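Local coordinates for chitin oligosaccahride binding protein NagB1 (Paenibacillus sp. FPU-7, PDB 7EHP) that binds the chitin oligosaccharides N,N'-diacetylchitobiose and N,N',N''-triacetylchitotriose, probably as the extracellular solute-binding component of a sugar uptake system, at residues Arg15-Met20 against Ser320-Ala325; Ala31-Arg36 against Asn293-Lys298; Pro186-Gly191 against Lys388-Ala393. One frame throughout, in Å; residues are numbered along the deposited sequence.

Contact 1: residues Arg15-Met20 against Ser320-Ala325; sequences RLRLKM and SGILPA. With NAG (2-acetamido-2-deoxy-beta-D-glucopyranose), chain C.
The acetamido oxygen O7 of the bound NAG is gripped by both terminal nitrogens of R17, whose guanidinium rests on I322. R17 NH2 donates to NAG O7 at 2.9 Å and R17 NH1 donates to NAG O7 at 3.0 Å. The N-H...O angles are 149° and 144°, so both bonds bend, as they must when two donors of one group share one acceptor. NAG O7 lies in the guanidinium plane, at the edge that carries the two nitrogens. This fork probably limits the rotation of the flat group.

One face of the guanidinium lies against I322. CG1 of I322 sits over its centre, 3.5 Å from R17 CZ. CD1 of I322 lies further back along the arm, 3.6 Å from R17 NE. The bend at chi3 (81°) of R17 turns the guanidinium out of the line of its aliphatic stem. The stem itself passes S320, with R17 CG 4.0 Å from S320 OG. L16 adds a light touch, its CB lying 3.9 Å from S320 OG.

No hydrogen bond joins the two segments directly. They meet by van der Waals contact, and only R17 reaches the sugar. I322 in turn packs on Q316 of helix 310-320 and on A116 of strand 109-125. D44 and N284 also hydrogen-bond the NAG. R17 belongs to the glycan pocket of this solute-binding protein, where its two terminal nitrogens share one N-acetyl oxygen and I322 backs them.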
ATOM      1  N   ARG A  15      -1.207  13.397  10.767  1.00 21.38           N
ATOM      2  CA  ARG A  15      -0.715  13.799  12.083  1.00 14.85           C
ATOM      3  C   ARG A  15      -1.196  12.865  13.194  1.00 18.71           C
ATOM      4  O   ARG A  15      -0.431  12.537  14.111  1.00 19.70           O
ATOM      5  CB  ARG A  15      -1.135  15.245  12.363  1.00 14.85           C
ATOM      6  CG  ARG A  15      -0.889  15.734  13.786  1.00 17.81           C
ATOM      7  CD  ARG A  15       0.591  15.793  14.148  1.00 18.58           C
ATOM      8  NE  ARG A  15       0.782  15.882  15.597  1.00 15.60           N
ATOM      9  CZ  ARG A  15       1.851  15.416  16.247  1.00 18.60           C
ATOM     10  NH1 ARG A  15       2.848  14.840  15.575  1.00 17.50           N
ATOM     11  NH2 ARG A  15       1.931  15.541  17.570  1.00 16.30           N
ATOM     12  N   LEU A  16      -2.450  12.414  13.141  1.00 21.24           N
ATOM     13  CA  LEU A  16      -2.921  11.534  14.215  1.00 18.11           C
ATOM     14  C   LEU A  16      -2.107  10.242  14.283  1.00 19.72           C
ATOM     15  O   LEU A  16      -1.851   9.725  15.382  1.00 17.11           O
ATOM     16  CB  LEU A  16      -4.407  11.221  14.035  1.00 17.91           C
ATOM     17  CG  LEU A  16      -5.332  12.406  14.308  1.00 24.89           C
ATOM     18  CD1 LEU A  16      -6.728  12.091  13.796  1.00 25.36           C
ATOM     19  CD2 LEU A  16      -5.362  12.746  15.800  1.00 18.64           C
ATOM     20  N   ARG A  17      -1.664   9.726  13.129  1.00 15.33           N
ATOM     21  CA  ARG A  17      -0.831   8.521  13.132  1.00 15.50           C
ATOM     22  C   ARG A  17       0.531   8.783  13.774  1.00 16.83           C
ATOM     23  O   ARG A  17       1.059   7.916  14.480  1.00 16.96           O
ATOM     24  CB  ARG A  17      -0.651   7.990  11.711  1.00 16.22           C
ATOM     25  CG  ARG A  17      -1.957   7.580  11.032  1.00 18.66           C
ATOM     26  CD  ARG A  17      -1.696   6.790   9.761  1.00 16.01           C
ATOM     27  NE  ARG A  17      -1.411   5.385  10.038  1.00 19.72           N
ATOM     28  CZ  ARG A  17      -1.276   4.456   9.097  1.00 18.40           C
ATOM     29  NH1 ARG A  17      -1.395   4.796   7.821  1.00 15.80           N
ATOM     30  NH2 ARG A  17      -1.011   3.194   9.422  1.00 11.45           N
ATOM     31  N   LEU A  18       1.121   9.963  13.536  1.00 17.93           N
ATOM     32  CA  LEU A  18       2.386  10.285  14.193  1.00 15.72           C
ATOM     33  C   LEU A  18       2.180  10.528  15.685  1.00 19.33           C
ATOM     34  O   LEU A  18       2.980  10.073  16.514  1.00 17.38           O
ATOM     35  CB  LEU A  18       3.042  11.501  13.552  1.00 15.70           C
ATOM     36  CG  LEU A  18       4.398  11.954  14.120  1.00 21.17           C
ATOM     37  CD1 LEU A  18       5.380  10.798  14.362  1.00 15.99           C
ATOM     38  CD2 LEU A  18       5.013  13.019  13.218  1.00 17.12           C
ATOM     39  N   LYS A  19       1.116  11.242  16.040  1.00 14.97           N
ATOM     40  CA  LYS A  19       0.795  11.446  17.446  1.00 16.70           C
ATOM     41  C   LYS A  19       0.660  10.117  18.183  1.00 19.01           C
ATOM     42  O   LYS A  19       1.088   9.999  19.340  1.00 23.24           O
ATOM     43  CB  LYS A  19      -0.483  12.278  17.567  1.00 22.17           C
ATOM     44  CG  LYS A  19      -0.920  12.546  18.997  1.00 22.93           C
ATOM     45  CD  LYS A  19       0.185  13.211  19.812  1.00 26.79           C
ATOM     46  CE  LYS A  19      -0.407  13.932  21.027  1.00 31.35           C
ATOM     47  NZ  LYS A  19      -0.834  12.935  22.048  1.00 31.01           N
ATOM     48  N   MET A  20       0.105   9.089  17.522  1.00 19.21           N
ATOM     49  CA  MET A  20       0.044   7.769  18.149  1.00 18.15           C
ATOM     50  C   MET A  20       1.445   7.204  18.345  1.00 20.44           C
ATOM     51  O   MET A  20       1.754   6.646  19.404  1.00 16.50           O
ATOM     52  CB  MET A  20      -0.822   6.807  17.328  1.00 18.07           C
ATOM     53  CG  MET A  20      -1.226   5.529  18.068  1.00 20.33           C
ATOM     54  SD  MET A  20      -2.340   4.387  17.180  1.00 20.33           S
ATOM     55  CE  MET A  20      -1.151   3.276  16.415  1.00 13.63           C
ATOM     56  N   SER A 320      -8.412   7.098  12.148  1.00 21.52           N
ATOM     57  CA  SER A 320      -7.819   7.313  10.850  1.00 20.85           C
ATOM     58  C   SER A 320      -8.260   6.301   9.805  1.00 20.21           C
ATOM     59  O   SER A 320      -7.824   6.412   8.662  1.00 15.75           O
ATOM     60  CB  SER A 320      -6.286   7.305  10.977  1.00 22.17           C
ATOM     61  OG  SER A 320      -5.793   8.459  11.646  1.00 18.05           O
ATOM     62  N   GLY A 321      -9.100   5.329  10.157  1.00 20.79           N
ATOM     63  CA  GLY A 321      -9.636   4.385   9.197  1.00 16.24           C
ATOM     64  C   GLY A 321      -8.726   3.233   8.844  1.00 23.24           C
ATOM     65  O   GLY A 321      -9.056   2.451   7.940  1.00 17.00           O
ATOM     66  N   ILE A 322      -7.590   3.095   9.520  1.00 18.66           N
ATOM     67  CA  ILE A 322      -6.656   2.034   9.165  1.00 19.24           C
ATOM     68  C   ILE A 322      -7.183   0.689   9.639  1.00 19.65           C
ATOM     69  O   ILE A 322      -7.432   0.484  10.833  1.00 22.12           O
ATOM     70  CB  ILE A 322      -5.245   2.332   9.698  1.00 21.23           C
ATOM     71  CG1 ILE A 322      -4.647   3.516   8.924  1.00 23.51           C
ATOM     72  CG2 ILE A 322      -4.345   1.139   9.541  1.00 22.85           C
ATOM     73  CD1 ILE A 322      -4.929   4.785   9.463  1.00 26.95           C
ATOM     74  N   LEU A 323      -7.316  -0.244   8.701  1.00 18.41           N
ATOM     75  CA  LEU A 323      -7.903  -1.543   8.987  1.00 19.97           C
ATOM     76  C   LEU A 323      -6.937  -2.414   9.796  1.00 21.86           C
ATOM     77  O   LEU A 323      -5.731  -2.451   9.515  1.00 18.52           O
ATOM     78  CB  LEU A 323      -8.287  -2.236   7.678  1.00 17.50           C
ATOM     79  CG  LEU A 323      -9.197  -1.366   6.803  1.00 18.60           C
ATOM     80  CD1 LEU A 323      -9.442  -2.019   5.444  1.00 16.97           C
ATOM     81  CD2 LEU A 323     -10.522  -1.059   7.498  1.00 17.63           C
ATOM     82  N   PRO A 324      -7.441  -3.149  10.788  1.00 19.18           N
ATOM     83  CA  PRO A 324      -6.549  -3.841  11.717  1.00 21.50           C
ATOM     84  C   PRO A 324      -5.824  -4.994  11.053  1.00 23.62           C
ATOM     85  O   PRO A 324      -6.381  -5.707  10.213  1.00 23.08           O
ATOM     86  CB  PRO A 324      -7.506  -4.351  12.800  1.00 21.66           C
ATOM     87  CG  PRO A 324      -8.806  -4.514  12.086  1.00 23.24           C
ATOM     88  CD  PRO A 324      -8.854  -3.311  11.171  1.00 17.50           C
ATOM     89  N   ALA A 325      -4.577  -5.189  11.459  1.00 16.92           N
ATOM     90  CA  ALA A 325      -3.849  -6.386  11.083  1.00 20.71           C
ATOM     91  C   ALA A 325      -4.051  -7.534  12.069  1.00 23.31           C
ATOM     92  O   ALA A 325      -3.738  -8.679  11.720  1.00 26.14           O
ATOM     93  CB  ALA A 325      -2.352  -6.085  10.941  1.00 15.84           C
TER
HETATM   94  C1  NAG C   1       1.304   3.750   4.715  1.00 17.58           C
HETATM   95  C2  NAG C   1       0.874   2.300   4.504  1.00 17.48           C
HETATM   96  C3  NAG C   1       1.605   1.705   3.301  1.00 17.33           C
HETATM   97  C4  NAG C   1       1.549   2.631   2.082  1.00 14.46           C
HETATM   98  C5  NAG C   1       1.836   4.087   2.478  1.00 18.25           C
HETATM   99  C6  NAG C   1       1.673   5.103   1.367  1.00 20.80           C
HETATM  100  C7  NAG C   1       0.255   1.401   6.714  1.00 15.67           C
HETATM  101  C8  NAG C   1       0.664   0.486   7.831  1.00 14.79           C
HETATM  102  N2  NAG C   1       1.113   1.492   5.691  1.00 15.09           N
HETATM  103  O1  NAG C   1       0.670   4.269   5.833  1.00 33.12           O
HETATM  104  O3  NAG C   1       1.050   0.423   3.014  1.00 15.87           O
HETATM  105  O4  NAG C   1       2.620   2.259   1.221  1.00 14.48           O
HETATM  106  O5  NAG C   1       0.994   4.501   3.562  1.00 17.31           O
HETATM  107  O6  NAG C   1       2.260   6.345   1.749  1.00 16.44           O
HETATM  108  O7  NAG C   1      -0.799   2.036   6.744  1.00 17.72           O

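Contact 2: residues Ala31-Arg36 against Asn293-Lys298; sequences AVPGLR and NEREKK
R295 NH2 approaches P33 O to only 2.5 Å, a very short hydrogen bond. Its N-H...O angle of 122° is also far from straight. The bond is too short and too bent to be taken at face value, so its length is doubtful. P33 O does not lie squarely at the edge of the guanidinium; it comes in obliquely. P33 N lies at that edge, in plane, but has no hydrogen to share. The ring of P33 stays beside the same nitrogen, with P33 CD 3.7 Å from R295 NH2.

R295 reaches the loop by folding twice, at chi2 (-58°) and chi3 (-66°). The folded arm runs past V32 in the opposite direction. V32 CG1 touches it obliquely at 3.4 Å from R295 NH2. The other branch, CG2, lies over the helix backbone, 4.2 Å from K298 O. V32 is the buried member of the group, and its CG2 also faces the CB of K298.

The loop is a type II beta turn from V32 to L35, closed by the L35 N to V32 O bond. P33 and G34 take its two central positions, and G34 has the positive phi usual at the second of them. The turn joins helix 15-31 to strand 37-41 in the alpha/beta fold. Opposite it, helix 294-307 begins with a capping box. E296 N donates to N293 OD1 at 3.0 Å, nearly in line with the C=O bond. N293 N donates back to E296 OE1, meeting it on the anti side of the carboxylate.

Cutting R295 back to an alanine is likely to leave P33 O without this donor and to open a gap beside V32 CG1. L35 continues the seam by packing on A299 of the same helix.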
ATOM      1  N   ALA A  31       8.371   2.765  30.549  1.00 18.82           N
ATOM      2  CA  ALA A  31       8.575   1.365  30.899  1.00 23.99           C
ATOM      3  C   ALA A  31      10.044   1.033  31.119  1.00 25.28           C
ATOM      4  O   ALA A  31      10.360   0.162  31.935  1.00 24.84           O
ATOM      5  CB  ALA A  31       7.995   0.466  29.800  1.00 24.24           C
ATOM      6  N   VAL A  32      10.943   1.709  30.414  1.00 19.10           N
ATOM      7  CA  VAL A  32      12.366   1.414  30.416  1.00 17.03           C
ATOM      8  C   VAL A  32      13.104   2.647  30.926  1.00 22.78           C
ATOM      9  O   VAL A  32      13.341   3.595  30.183  1.00 18.85           O
ATOM     10  CB  VAL A  32      12.856   1.008  29.013  1.00 23.64           C
ATOM     11  CG1 VAL A  32      14.301   0.547  29.051  1.00 26.26           C
ATOM     12  CG2 VAL A  32      11.951  -0.077  28.419  1.00 22.78           C
ATOM     13  N   PRO A  33      13.469   2.678  32.202  1.00 26.01           N
ATOM     14  CA  PRO A  33      14.135   3.874  32.745  1.00 22.54           C
ATOM     15  C   PRO A  33      15.416   4.206  31.985  1.00 16.94           C
ATOM     16  O   PRO A  33      16.142   3.322  31.521  1.00 21.13           O
ATOM     17  CB  PRO A  33      14.434   3.490  34.200  1.00 24.24           C
ATOM     18  CG  PRO A  33      13.506   2.344  34.526  1.00 28.14           C
ATOM     19  CD  PRO A  33      13.027   1.729  33.238  1.00 24.81           C
ATOM     20  N   GLY A  34      15.691   5.502  31.847  1.00 23.72           N
ATOM     21  CA  GLY A  34      16.810   5.941  31.036  1.00 20.89           C
ATOM     22  C   GLY A  34      16.629   5.804  29.530  1.00 30.51           C
ATOM     23  O   GLY A  34      17.500   6.264  28.777  1.00 27.12           O
ATOM     24  N   LEU A  35      15.543   5.186  29.060  1.00 28.14           N
ATOM     25  CA  LEU A  35      15.309   5.051  27.625  1.00 24.04           C
ATOM     26  C   LEU A  35      14.957   6.394  27.004  1.00 21.66           C
ATOM     27  O   LEU A  35      14.151   7.157  27.536  1.00 20.69           O
ATOM     28  CB  LEU A  35      14.176   4.057  27.342  1.00 22.32           C
ATOM     29  CG  LEU A  35      13.793   3.943  25.850  1.00 27.26           C
ATOM     30  CD1 LEU A  35      14.991   3.480  25.069  1.00 27.46           C
ATOM     31  CD2 LEU A  35      12.621   3.000  25.611  1.00 16.72           C
ATOM     32  N   ARG A  36      15.547   6.673  25.848  1.00 29.77           N
ATOM     33  CA  ARG A  36      15.215   7.864  25.076  1.00 27.81           C
ATOM     34  C   ARG A  36      14.919   7.417  23.647  1.00 28.45           C
ATOM     35  O   ARG A  36      15.799   6.884  22.963  1.00 28.06           O
ATOM     36  CB  ARG A  36      16.357   8.878  25.171  1.00 33.04           C
ATOM     37  CG  ARG A  36      16.556   9.300  26.654  1.00 39.97           C
ATOM     38  CD  ARG A  36      17.587  10.386  26.887  1.00 53.14           C
ATOM     39  NE  ARG A  36      18.870  10.062  26.275  1.00 56.62           N
ATOM     40  CZ  ARG A  36      19.549  10.895  25.493  1.00 55.33           C
ATOM     41  NH1 ARG A  36      19.066  12.112  25.237  1.00 58.42           N
ATOM     42  NH2 ARG A  36      20.711  10.512  24.971  1.00 45.04           N
ATOM     43  N   ASN A 293      21.069  -4.477  21.769  1.00 39.92           N
ATOM     44  CA  ASN A 293      21.621  -4.805  23.074  1.00 43.10           C
ATOM     45  C   ASN A 293      20.455  -4.933  24.065  1.00 48.30           C
ATOM     46  O   ASN A 293      19.307  -5.121  23.650  1.00 41.52           O
ATOM     47  CB  ASN A 293      22.696  -3.776  23.445  1.00 38.06           C
ATOM     48  CG  ASN A 293      22.142  -2.377  23.668  1.00 36.88           C
ATOM     49  OD1 ASN A 293      20.968  -2.185  23.982  1.00 37.95           O
ATOM     50  ND2 ASN A 293      23.006  -1.384  23.512  1.00 41.22           N
ATOM     51  N   GLU A 294      20.721  -4.811  25.376  1.00 44.11           N
ATOM     52  CA  GLU A 294      19.708  -5.146  26.377  1.00 42.43           C
ATOM     53  C   GLU A 294      18.629  -4.070  26.514  1.00 37.08           C
ATOM     54  O   GLU A 294      17.436  -4.397  26.490  1.00 40.65           O
ATOM     55  CB  GLU A 294      20.359  -5.420  27.742  1.00 54.64           C
ATOM     56  CG  GLU A 294      21.109  -4.243  28.353  1.00 52.30           C
ATOM     57  CD  GLU A 294      21.372  -4.423  29.839  1.00 60.45           C
ATOM     58  OE1 GLU A 294      20.857  -5.407  30.424  1.00 59.25           O
ATOM     59  OE2 GLU A 294      22.075  -3.564  30.417  1.00 59.14           O
ATOM     60  N   ARG A 295      19.006  -2.791  26.703  1.00 34.23           N
ATOM     61  CA  ARG A 295      17.985  -1.742  26.747  1.00 42.77           C
ATOM     62  C   ARG A 295      17.249  -1.675  25.418  1.00 35.30           C
ATOM     63  O   ARG A 295      16.028  -1.485  25.384  1.00 35.67           O
ATOM     64  CB  ARG A 295      18.567  -0.347  27.039  1.00 44.86           C
ATOM     65  CG  ARG A 295      19.505  -0.140  28.220  1.00 49.42           C
ATOM     66  CD  ARG A 295      18.989  -0.509  29.615  1.00 60.39           C
ATOM     67  NE  ARG A 295      17.877   0.291  30.133  1.00 58.93           N
ATOM     68  CZ  ARG A 295      17.374   0.114  31.353  1.00 44.10           C
ATOM     69  NH1 ARG A 295      17.924  -0.791  32.153  1.00 57.19           N
ATOM     70  NH2 ARG A 295      16.358   0.849  31.790  1.00 42.88           N
ATOM     71  N   GLU A 296      17.991  -1.827  24.312  1.00 29.97           N
ATOM     72  CA  GLU A 296      17.409  -1.718  22.978  1.00 29.43           C
ATOM     73  C   GLU A 296      16.369  -2.798  22.768  1.00 28.31           C
ATOM     74  O   GLU A 296      15.248  -2.524  22.329  1.00 32.50           O
ATOM     75  CB  GLU A 296      18.512  -1.811  21.913  1.00 28.96           C
ATOM     76  CG  GLU A 296      19.324  -0.527  21.772  1.00 30.88           C
ATOM     77  CD  GLU A 296      20.578  -0.665  20.921  1.00 29.25           C
ATOM     78  OE1 GLU A 296      20.918  -1.792  20.505  1.00 34.80           O
ATOM     79  OE2 GLU A 296      21.220   0.374  20.666  1.00 32.74           O
ATOM     80  N   LYS A 297      16.722  -4.036  23.103  1.00 31.35           N
ATOM     81  CA  LYS A 297      15.764  -5.124  23.005  1.00 33.47           C
ATOM     82  C   LYS A 297      14.557  -4.855  23.896  1.00 29.20           C
ATOM     83  O   LYS A 297      13.408  -5.027  23.472  1.00 29.65           O
ATOM     84  CB  LYS A 297      16.449  -6.442  23.375  1.00 35.93           C
ATOM     85  CG  LYS A 297      15.847  -7.684  22.739  1.00 36.67           C
ATOM     86  CD  LYS A 297      16.957  -8.628  22.279  1.00 41.31           C
ATOM     87  CE  LYS A 297      16.401  -9.930  21.703  1.00 47.86           C
ATOM     88  NZ  LYS A 297      17.484 -10.808  21.132  1.00 50.29           N
ATOM     89  N   LYS A 298      14.799  -4.414  25.136  1.00 29.87           N
ATOM     90  CA  LYS A 298      13.689  -4.089  26.025  1.00 26.82           C
ATOM     91  C   LYS A 298      12.780  -3.040  25.397  1.00 23.06           C
ATOM     92  O   LYS A 298      11.554  -3.096  25.554  1.00 20.66           O
ATOM     93  CB  LYS A 298      14.206  -3.585  27.376  1.00 32.98           C
ATOM     94  CG  LYS A 298      14.801  -4.637  28.306  1.00 33.03           C
ATOM     95  CD  LYS A 298      15.252  -3.971  29.623  1.00 41.37           C
ATOM     96  CE  LYS A 298      16.613  -4.472  30.096  1.00 43.82           C
ATOM     97  NZ  LYS A 298      17.356  -3.435  30.887  1.00 49.90           N
TER

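Contact 3: residues Pro186-Gly191 against Lys388-Ala393; sequences PGFVRG and KVQEDA
Q390 reaches from helix 379-396 to the backbone of F188 and V189, near the end of helix 184-190. The contact is a helix-to-helix junction in the alpha/beta fold of a solute-binding protein. On the side of helix 379-396, Q390 alone makes the contact. The CA atoms of F188 and Q390 are 7.0 Å apart.

Q390 CB points toward the shorter helix. CG lies anti to the backbone N (chi1 -170°), which carries the chain onward to 3.5 Å between Q390 CG and F188 O. The bend at chi2 (61°) then lays the amide alongside the helix turn. Q390 CD sits 3.7 Å from F188 O and is also near F188 CB. Beyond CD the two amide atoms part. Q390 OE1 goes to the F188 side, 3.6 Å from F188 CB. Q390 NE2 goes to the V189 side, 3.8 Å from V189 CA.

No hydrogen bond crosses between the segments, although F188 O lies 3.6 Å from Q390 NE2. The polar ends are satisfied by other residues. OE1 accepts from W195 NE1, while NE2 donates to N394 OD1 and Q358 OE1. F188 O is taken by N394 ND2, so N394 serves both sides of the junction. With bonds at both ends, the buried amide is probably held against flipping.

The F188 ring leads away from helix 379-396 and stacks with W195. The same tryptophan therefore holds the ring of F188 and the oxygen of Q390. The shorter helix ends at R190, and G191, the first residue beyond it, has positive phi. V189 CG1 stands 3.9 Å from Q390 NE2.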
ATOM      1  N   PRO A 186       3.766 -13.888  -9.363  1.00 21.16           N
ATOM      2  CA  PRO A 186       4.727 -14.959  -9.031  1.00 21.84           C
ATOM      3  C   PRO A 186       5.294 -15.637 -10.271  1.00 20.16           C
ATOM      4  O   PRO A 186       6.469 -16.025 -10.296  1.00 25.76           O
ATOM      5  CB  PRO A 186       3.875 -15.919  -8.190  1.00 24.24           C
ATOM      6  CG  PRO A 186       2.846 -15.052  -7.583  1.00 22.66           C
ATOM      7  CD  PRO A 186       2.458 -14.177  -8.741  1.00 17.49           C
ATOM      8  N   GLY A 187       4.475 -15.780 -11.314  1.00 21.11           N
ATOM      9  CA  GLY A 187       4.969 -16.333 -12.567  1.00 22.70           C
ATOM     10  C   GLY A 187       6.125 -15.539 -13.147  1.00 22.43           C
ATOM     11  O   GLY A 187       7.090 -16.121 -13.654  1.00 20.82           O
ATOM     12  N   PHE A 188       6.050 -14.201 -13.069  1.00 20.00           N
ATOM     13  CA  PHE A 188       7.139 -13.356 -13.564  1.00 21.43           C
ATOM     14  C   PHE A 188       8.472 -13.745 -12.932  1.00 21.70           C
ATOM     15  O   PHE A 188       9.491 -13.873 -13.619  1.00 20.11           O
ATOM     16  CB  PHE A 188       6.866 -11.872 -13.273  1.00 16.86           C
ATOM     17  CG  PHE A 188       5.663 -11.298 -13.977  1.00 18.56           C
ATOM     18  CD1 PHE A 188       5.203 -11.828 -15.169  1.00 21.26           C
ATOM     19  CD2 PHE A 188       5.010 -10.183 -13.445  1.00 21.23           C
ATOM     20  CE1 PHE A 188       4.096 -11.282 -15.814  1.00 21.13           C
ATOM     21  CE2 PHE A 188       3.902  -9.629 -14.081  1.00 19.78           C
ATOM     22  CZ  PHE A 188       3.440 -10.182 -15.274  1.00 14.58           C
ATOM     23  N   VAL A 189       8.501 -13.886 -11.605  1.00 21.25           N
ATOM     24  CA  VAL A 189       9.784 -14.125 -10.953  1.00 19.23           C
ATOM     25  C   VAL A 189      10.230 -15.580 -11.070  1.00 18.55           C
ATOM     26  O   VAL A 189      11.430 -15.855 -10.962  1.00 23.84           O
ATOM     27  CB  VAL A 189       9.759 -13.687  -9.477  1.00 27.08           C
ATOM     28  CG1 VAL A 189       9.352 -12.224  -9.352  1.00 23.58           C
ATOM     29  CG2 VAL A 189       8.834 -14.565  -8.679  1.00 30.62           C
ATOM     30  N   ARG A 190       9.326 -16.524 -11.307  1.00 22.78           N
ATOM     31  CA  ARG A 190       9.763 -17.901 -11.476  1.00 27.67           C
ATOM     32  C   ARG A 190       9.956 -18.287 -12.935  1.00 30.70           C
ATOM     33  O   ARG A 190      10.426 -19.393 -13.211  1.00 30.54           O
ATOM     34  CB  ARG A 190       8.804 -18.875 -10.771  1.00 35.35           C
ATOM     35  CG  ARG A 190       7.374 -18.976 -11.261  1.00 39.60           C
ATOM     36  CD  ARG A 190       6.633 -20.069 -10.444  1.00 47.20           C
ATOM     37  NE  ARG A 190       6.072 -19.621  -9.158  1.00 55.34           N
ATOM     38  CZ  ARG A 190       6.717 -19.615  -7.985  1.00 57.76           C
ATOM     39  NH1 ARG A 190       6.089 -19.191  -6.892  1.00 51.25           N
ATOM     40  NH2 ARG A 190       7.996 -19.979  -7.895  1.00 57.03           N
ATOM     41  N   GLY A 191       9.658 -17.390 -13.873  1.00 26.17           N
ATOM     42  CA  GLY A 191       9.926 -17.644 -15.277  1.00 26.22           C
ATOM     43  C   GLY A 191       8.846 -18.383 -16.028  1.00 22.12           C
ATOM     44  O   GLY A 191       9.100 -18.852 -17.143  1.00 24.75           O
ATOM     45  N   LYS A 388      12.819  -7.769 -20.131  1.00 22.66           N
ATOM     46  CA  LYS A 388      14.276  -7.886 -20.089  1.00 24.25           C
ATOM     47  C   LYS A 388      14.783  -7.721 -18.664  1.00 26.09           C
ATOM     48  O   LYS A 388      15.613  -8.508 -18.199  1.00 27.02           O
ATOM     49  CB  LYS A 388      14.932  -6.866 -21.025  1.00 27.05           C
ATOM     50  CG  LYS A 388      14.780  -7.252 -22.489  1.00 39.59           C
ATOM     51  CD  LYS A 388      15.532  -6.337 -23.441  1.00 46.31           C
ATOM     52  CE  LYS A 388      15.213  -6.697 -24.896  1.00 49.21           C
ATOM     53  NZ  LYS A 388      15.745  -8.046 -25.282  1.00 50.34           N
ATOM     54  N   VAL A 389      14.285  -6.707 -17.948  1.00 26.22           N
ATOM     55  CA  VAL A 389      14.716  -6.501 -16.568  1.00 23.53           C
ATOM     56  C   VAL A 389      14.283  -7.677 -15.706  1.00 25.08           C
ATOM     57  O   VAL A 389      15.018  -8.118 -14.813  1.00 25.88           O
ATOM     58  CB  VAL A 389      14.182  -5.162 -16.036  1.00 22.86           C
ATOM     59  CG1 VAL A 389      14.441  -5.026 -14.540  1.00 28.59           C
ATOM     60  CG2 VAL A 389      14.843  -4.034 -16.780  1.00 19.16           C
ATOM     61  N   GLN A 390      13.094  -8.220 -15.978  1.00 20.84           N
ATOM     62  CA  GLN A 390      12.616  -9.381 -15.236  1.00 21.65           C
ATOM     63  C   GLN A 390      13.543 -10.578 -15.422  1.00 27.31           C
ATOM     64  O   GLN A 390      13.843 -11.294 -14.456  1.00 28.15           O
ATOM     65  CB  GLN A 390      11.199  -9.726 -15.684  1.00 24.67           C
ATOM     66  CG  GLN A 390      10.519 -10.771 -14.820  1.00 23.95           C
ATOM     67  CD  GLN A 390      10.377 -10.313 -13.407  1.00 19.72           C
ATOM     68  OE1 GLN A 390       9.557  -9.450 -13.115  1.00 21.27           O
ATOM     69  NE2 GLN A 390      11.170 -10.888 -12.506  1.00 22.15           N
ATOM     70  N   GLU A 391      14.016 -10.809 -16.654  1.00 23.61           N
ATOM     71  CA  GLU A 391      14.954 -11.904 -16.898  1.00 29.29           C
ATOM     72  C   GLU A 391      16.247 -11.691 -16.129  1.00 29.88           C
ATOM     73  O   GLU A 391      16.794 -12.635 -15.540  1.00 29.62           O
ATOM     74  CB  GLU A 391      15.285 -12.050 -18.390  1.00 26.44           C
ATOM     75  CG  GLU A 391      14.171 -11.884 -19.404  1.00 43.34           C
ATOM     76  CD  GLU A 391      13.448 -13.170 -19.702  1.00 42.69           C
ATOM     77  OE1 GLU A 391      12.668 -13.219 -20.689  1.00 33.60           O
ATOM     78  OE2 GLU A 391      13.649 -14.121 -18.922  1.00 43.36           O
ATOM     79  N   ASP A 392      16.774 -10.457 -16.166  1.00 25.63           N
ATOM     80  CA  ASP A 392      18.017 -10.133 -15.464  1.00 28.37           C
ATOM     81  C   ASP A 392      17.866 -10.314 -13.958  1.00 32.54           C
ATOM     82  O   ASP A 392      18.746 -10.874 -13.298  1.00 37.77           O
ATOM     83  CB  ASP A 392      18.442  -8.694 -15.767  1.00 33.89           C
ATOM     84  CG  ASP A 392      18.985  -8.516 -17.168  1.00 39.79           C
ATOM     85  OD1 ASP A 392      18.869  -9.454 -17.986  1.00 43.37           O
ATOM     86  OD2 ASP A 392      19.541  -7.431 -17.446  1.00 43.29           O
ATOM     87  N   ALA A 393      16.761  -9.813 -13.396  1.00 28.38           N
ATOM     88  CA  ALA A 393      16.508  -9.958 -11.966  1.00 32.04           C
ATOM     89  C   ALA A 393      16.444 -11.425 -11.567  1.00 28.30           C
ATOM     90  O   ALA A 393      17.046 -11.831 -10.568  1.00 31.20           O
ATOM     91  CB  ALA A 393      15.213  -9.235 -11.586  1.00 26.42           C
TER

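Along the chain the segments come in the order 15-20, 31-36, 186-191, 293-298, 320-325, 388-393. Contact 2 is nested inside the loop closed by contact 1, and contact 3 crosses both. Contact 1 uses the start of helix 15-31, and contact 2 the turn just after its end. Their centres are about 25 Å apart. Their partners are the loop and strand 323-324 after helix 310-320 and the start of helix 294-307. Contact 3 lies across the chain's centre from contact 1, about 35 Å between centres, and about 43 Å from the centre of contact 2. It ties helix 379-396 to helix 184-190. Only contact 1 touches the sugar; the others lie away from R17.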